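Local coordinates for protein predicted acetamidase/formamidase (Thermoanaerobacter tengcongensis, PDB 3TKK) that probably hydrolyses carbon-nitrogen bonds of linear amides such as acetamide or formamide, and binds zinc and calcium ions, at residues 191-196 with 275-280; 270-274 with 286-290. All coordinates share one frame; numbering follows the deposited sequence.

Interaction 1 of 2, residues 191-196 with 275-280; sequences DGEVGV and ISQVVD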
loop_
_atom_site.group_PDB
_atom_site.type_symbol
_atom_site.label_atom_id
_atom_site.label_comp_id
_atom_site.label_asym_id
_atom_site.label_seq_id
_atom_site.Cartn_x
_atom_site.Cartn_y
_atom_site.Cartn_z
ATOM N N ASP A 191 -2.101 7.680 2.004
ATOM C CA ASP A 191 -1.592 7.034 0.800
ATOM C C ASP A 191 -2.786 6.870 -0.128
ATOM O O ASP A 191 -3.967 6.525 0.301
ATOM C CB ASP A 191 -1.092 5.551 1.022
ATOM C CG ASP A 191 0.415 5.487 1.466
ATOM O OD1 ASP A 191 1.183 6.475 1.254
ATOM O OD2 ASP A 191 0.832 4.477 2.047
ATOM N N GLY A 192 -2.501 7.118 -1.393
ATOM C CA GLY A 192 -3.623 7.066 -2.422
ATOM C C GLY A 192 -4.241 8.487 -2.711
ATOM O O GLY A 192 -4.685 8.810 -3.860
ATOM N N GLU A 193 -4.276 9.300 -1.694
ATOM C CA GLU A 193 -4.719 10.739 -1.852
ATOM C C GLU A 193 -6.110 10.764 -2.482
ATOM O O GLU A 193 -6.343 11.531 -3.498
ATOM C CB GLU A 193 -3.721 11.581 -2.723
ATOM C CG GLU A 193 -4.041 13.157 -2.591
ATOM C CD GLU A 193 -2.948 13.929 -3.320
ATOM O OE1 GLU A 193 -2.395 13.292 -4.294
ATOM O OE2 GLU A 193 -2.639 15.102 -2.920
ATOM N N VAL A 194 -7.061 9.958 -1.941
ATOM C CA VAL A 194 -8.198 9.514 -2.880
ATOM C C VAL A 194 -9.278 10.578 -3.065
ATOM O O VAL A 194 -10.169 10.443 -3.946
ATOM C CB VAL A 194 -8.858 8.146 -2.360
ATOM C CG1 VAL A 194 -7.843 6.934 -2.303
ATOM C CG2 VAL A 194 -9.521 8.318 -0.909
ATOM N N GLY A 195 -9.243 11.631 -2.263
ATOM C CA GLY A 195 -10.201 12.748 -2.458
ATOM C C GLY A 195 -9.704 13.735 -3.539
ATOM O O GLY A 195 -10.395 14.644 -3.918
ATOM N N VAL A 196 -8.453 13.549 -3.961
ATOM C CA VAL A 196 -7.736 14.425 -4.939
ATOM C C VAL A 196 -6.630 15.301 -4.280
ATOM O O VAL A 196 -5.591 15.643 -4.905
ATOM C CB VAL A 196 -8.655 15.233 -5.877
ATOM C CG1 VAL A 196 -8.922 16.712 -5.486
ATOM C CG2 VAL A 196 -8.010 15.307 -7.343
ATOM N N ILE A 275 1.024 2.059 -2.186
ATOM C CA ILE A 275 0.458 3.025 -3.059
ATOM C C ILE A 275 0.775 4.444 -2.565
ATOM O O ILE A 275 0.649 4.779 -1.309
ATOM C CB ILE A 275 -1.095 2.831 -3.107
ATOM C CG1 ILE A 275 -1.477 1.541 -3.899
ATOM C CG2 ILE A 275 -1.802 3.979 -3.878
ATOM C CD1 ILE A 275 -2.952 1.125 -3.589
ATOM N N SER A 276 1.176 5.282 -3.527
ATOM C CA SER A 276 1.373 6.734 -3.223
ATOM C C SER A 276 0.206 7.523 -3.578
ATOM O O SER A 276 -0.320 8.107 -2.677
ATOM C CB SER A 276 2.659 7.322 -3.773
ATOM O OG SER A 276 3.879 6.720 -3.146
ATOM N N GLN A 277 -0.260 7.475 -4.911
ATOM C CA GLN A 277 -1.426 8.232 -5.225
ATOM C C GLN A 277 -2.044 7.624 -6.410
ATOM O O GLN A 277 -1.322 7.079 -7.313
ATOM C CB GLN A 277 -1.153 9.765 -5.532
ATOM C CG GLN A 277 -0.088 10.098 -6.565
ATOM C CD GLN A 277 -0.624 9.932 -7.971
ATOM O OE1 GLN A 277 -1.866 10.090 -8.163
ATOM N NE2 GLN A 277 0.295 9.906 -8.963
ATOM N N VAL A 278 -3.403 7.690 -6.427
ATOM C CA VAL A 278 -4.134 7.180 -7.625
ATOM C C VAL A 278 -4.936 8.217 -8.318
ATOM O O VAL A 278 -5.782 7.902 -9.102
ATOM C CB VAL A 278 -5.105 6.057 -7.195
ATOM C CG1 VAL A 278 -4.264 4.947 -6.525
ATOM C CG2 VAL A 278 -6.094 6.592 -6.061
ATOM N N VAL A 279 -4.614 9.485 -8.153
ATOM C CA VAL A 279 -5.606 10.395 -8.656
ATOM C C VAL A 279 -4.863 11.361 -9.670
ATOM O O VAL A 279 -5.489 12.243 -10.204
ATOM C CB VAL A 279 -6.126 11.303 -7.410
ATOM C CG1 VAL A 279 -6.874 10.456 -6.305
ATOM C CG2 VAL A 279 -5.062 12.087 -6.783
ATOM N N ASP A 280 -3.514 11.311 -9.781
ATOM C CA ASP A 280 -2.815 12.286 -10.617
ATOM C C ASP A 280 -2.825 11.725 -12.056
ATOM O O ASP A 280 -3.401 10.639 -12.355
ATOM C CB ASP A 280 -1.353 12.639 -10.117
ATOM C CG ASP A 280 -1.315 13.250 -8.646
ATOM O OD1 ASP A 280 -2.254 14.001 -8.337
ATOM O OD2 ASP A 280 -0.354 13.021 -7.828
HETATM O O HOH W 1 -0.083 2.133 0.471
HETATM O O HOH W 2 -3.831 15.813 -7.233
#

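Interaction 2 of 2, residues 270-274 with 286-290; sequences TGNAQ and RFSLP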
loop_
_atom_site.group_PDB
_atom_site.type_symbol
_atom_site.label_atom_id
_atom_site.label_comp_id
_atom_site.label_asym_id
_atom_site.label_seq_id
_atom_site.Cartn_x
_atom_site.Cartn_y
_atom_site.Cartn_z
ATOM N N THR A 270 9.235 -10.176 2.404
ATOM C CA THR A 270 9.677 -9.114 3.206
ATOM C C THR A 270 9.616 -7.756 2.576
ATOM O O THR A 270 9.875 -6.747 3.252
ATOM C CB THR A 270 11.062 -9.468 3.772
ATOM O OG1 THR A 270 11.268 -8.693 4.967
ATOM C CG2 THR A 270 12.111 -9.189 2.755
ATOM N N GLY A 271 9.185 -7.670 1.315
ATOM C CA GLY A 271 8.961 -6.391 0.716
ATOM C C GLY A 271 7.465 -6.088 0.551
ATOM O O GLY A 271 6.636 -7.007 0.452
ATOM N N ASN A 272 7.121 -4.796 0.478
ATOM C CA ASN A 272 5.716 -4.350 0.559
ATOM C C ASN A 272 5.443 -3.460 -0.611
ATOM O O ASN A 272 6.056 -2.343 -0.720
ATOM C CB ASN A 272 5.464 -3.570 1.903
ATOM C CG ASN A 272 5.535 -4.460 3.103
ATOM O OD1 ASN A 272 4.796 -5.404 3.201
ATOM N ND2 ASN A 272 6.398 -4.132 4.074
ATOM N N ALA A 273 4.617 -3.918 -1.530
ATOM C CA ALA A 273 4.198 -3.028 -2.590
ATOM C C ALA A 273 3.195 -2.041 -1.966
ATOM O O ALA A 273 2.331 -2.493 -1.256
ATOM C CB ALA A 273 3.539 -3.861 -3.634
ATOM N N GLN A 274 3.248 -0.738 -2.288
ATOM C CA GLN A 274 2.468 0.256 -1.501
ATOM C C GLN A 274 2.028 1.271 -2.552
ATOM O O GLN A 274 2.520 1.275 -3.710
ATOM C CB GLN A 274 3.367 0.883 -0.445
ATOM C CG GLN A 274 3.868 -0.148 0.575
ATOM C CD GLN A 274 4.543 0.494 1.773
ATOM O OE1 GLN A 274 5.207 1.518 1.575
ATOM N NE2 GLN A 274 4.424 -0.105 3.025
ATOM N N ARG A 286 4.920 2.273 -4.949
ATOM C CA ARG A 286 6.221 2.056 -4.478
ATOM C C ARG A 286 6.502 0.656 -4.060
ATOM O O ARG A 286 5.567 -0.107 -3.837
ATOM C CB ARG A 286 6.542 3.043 -3.396
ATOM C CG ARG A 286 5.780 2.976 -2.167
ATOM C CD ARG A 286 5.918 4.286 -1.354
ATOM N NE ARG A 286 5.259 3.994 -0.070
ATOM C CZ ARG A 286 4.075 4.488 0.331
ATOM N NH1 ARG A 286 3.531 5.515 -0.297
ATOM N NH2 ARG A 286 3.581 4.129 1.542
ATOM N N PHE A 287 7.777 0.277 -3.984
ATOM C CA PHE A 287 8.115 -1.003 -3.314
ATOM C C PHE A 287 9.132 -0.865 -2.191
ATOM O O PHE A 287 10.243 -0.386 -2.387
ATOM C CB PHE A 287 8.596 -2.010 -4.372
ATOM C CG PHE A 287 8.784 -3.407 -3.798
ATOM C CD1 PHE A 287 7.671 -4.179 -3.497
ATOM C CD2 PHE A 287 10.059 -3.966 -3.665
ATOM C CE1 PHE A 287 7.780 -5.438 -2.939
ATOM C CE2 PHE A 287 10.159 -5.275 -3.108
ATOM C CZ PHE A 287 9.041 -6.029 -2.814
ATOM N N SER A 288 8.782 -1.310 -0.983
ATOM C CA SER A 288 9.543 -0.901 0.171
ATOM C C SER A 288 10.140 -2.137 0.806
ATOM O O SER A 288 9.395 -3.100 1.060
ATOM C CB SER A 288 8.497 -0.356 1.119
ATOM O OG SER A 288 9.003 0.096 2.308
ATOM N N LEU A 289 11.429 -2.078 1.226
ATOM C CA LEU A 289 12.112 -3.104 2.036
ATOM C C LEU A 289 12.672 -2.478 3.327
ATOM O O LEU A 289 13.014 -1.324 3.354
ATOM C CB LEU A 289 13.263 -3.734 1.260
ATOM C CG LEU A 289 12.769 -4.674 0.168
ATOM C CD1 LEU A 289 13.781 -4.763 -1.029
ATOM C CD2 LEU A 289 12.506 -6.085 0.833
ATOM N N PRO A 290 12.735 -3.243 4.389
ATOM C CA PRO A 290 13.398 -2.788 5.589
ATOM C C PRO A 290 14.848 -2.462 5.297
ATOM O O PRO A 290 15.545 -3.231 4.701
ATOM C CB PRO A 290 13.317 -4.018 6.545
ATOM C CG PRO A 290 12.173 -4.801 6.070
ATOM C CD PRO A 290 12.289 -4.638 4.495
HETATM O O HOH W 3 8.133 -1.801 4.175
HETATM O O HOH W 4 7.481 2.013 3.181
#

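Interaction 1 of 2, residues 191-196 with 275-280
Gly192 lies against Gln277 through a single beta bridge, and the tight part of the contact is built round it. Gly192 N donates to Ser276 O (2.7 Å), and Val278 N returns a straighter bond to Gly192 O (3.1 Å, 171° at the hydrogen). The methyl CG2 of Ile275 closes on Gly192 CA at 3.9 Å, where the glycine backbone turns with a positive phi (95°). Beside the bridge, Val194 and Val278 lie side by side and point the same way, with Leu237 of helix 237-255 also packing on Val278. Where the strand ends, Ser276 and Gln277 both face Thr284, a classic beta bulge in the hairpin 272-277/283-290. The Gln277 chain is bent at chi2 (79°), folding its amide back so that OE1 accepts Val279 N and Asp280 N from opposite faces of its plane; NE2 is held by Leu282 O and Thr284 OG1. These bonds hold the turn that brings Val279 against the type I beta turn from Glu193 to Val196, itself closed by Val196 N to Glu193 O. The fit there is close as well, Val279 CG1 lying 3.1 Å from Glu193 O. Glu193, extended beyond CG, brings OE1 to 3.8 Å from Val279 CG2, the two side chains crossing at about a right angle. Glu193 is a zinc-binding residue of this protein; it is not a ligand in this model, though zinc and calcium ions each lie about 4 Å from its side chain, which also comes close to that of the calcium ligand Asp159. Looser packing is confined to the partly exposed corner of Val196 and Asp280: Val196 CG2 comes no closer than 4.4 Å to Val279 CG2, and water 2 spans from Val196 O to Asp280 OD1.

Interaction 2 of 2, residues 270-274 with 286-290
Gln274 and Arg286 are an antiparallel hydrogen-bonded pair and also meet through their side chains. Arg286 CG sits between its own backbone N and carbonyl carbon (chi1 65°), and from there the chain runs extended to NE, passing Gln274 CB, which lies over one face of the guanidinium. Gln274, extended beyond CG, crosses it obliquely with its amide plane almost perpendicular to the guanidinium plane (88°). Its OE1 accepts Arg286 NE at 3.0 Å and, more weakly, NH2. The stronger partner of NH2 is the carboxylate of Asp191, while NH1 probably bonds Ser276 OG; with these partners the guanidinium is held at NE and at both NH groups. Ser288 OG, on the same sheet face as Gln274, lies 4.1 Å from Gln274 OE1, and water 4 joins the two. Water 3 links that hydroxyl to Asn272 ND2; Asn272 OD1 turns instead to Asp191 N of the second subunit. The backbones exchange bonds in both directions at Asn272-Ser288 and Gln274-Arg286. On the other face, Phe287 points CG anti to its backbone N (chi1 -172°), which swings the ring obliquely along the backbone of 271-273, CZ reaching Gly271 CA at 3.5 Å. At the far end Leu289 CD2 packs against Thr270 CG2 (3.7 Å), the two side chains crossing at about a right angle, and Pro290 CD rests on Thr270 O (3.4 Å). The paired strands form one end of a mixed sheet, with 272-277 as its outermost strand within the chain and 227-234 on the other side of 283-290. Helix 237-255 packs on Phe287 and Leu289, helix 260-270 leads into Gly271, and helix 291-296 starts after Pro290.

Overall arrangement
From the N terminus, the chain first supplies 191-196, in the loop between strands 180-186 and 203-212, and then strand 227-234 and the two helices 237-255 and 260-270. Segment 270-274 opens strand 272-277, and 275-280 follows it directly, so interaction 1 closes a loop of 78 residues. Interaction 2 closes a short one, the hairpin whose second strand contributes 286-290. The two contacts cross, their segments alternating along the chain. They meet at Arg286, which belongs to interaction 2 and reaches the 191-196 loop. Together they tie the metal-site region to an end of the mixed sheet, and both also touch the second subunit.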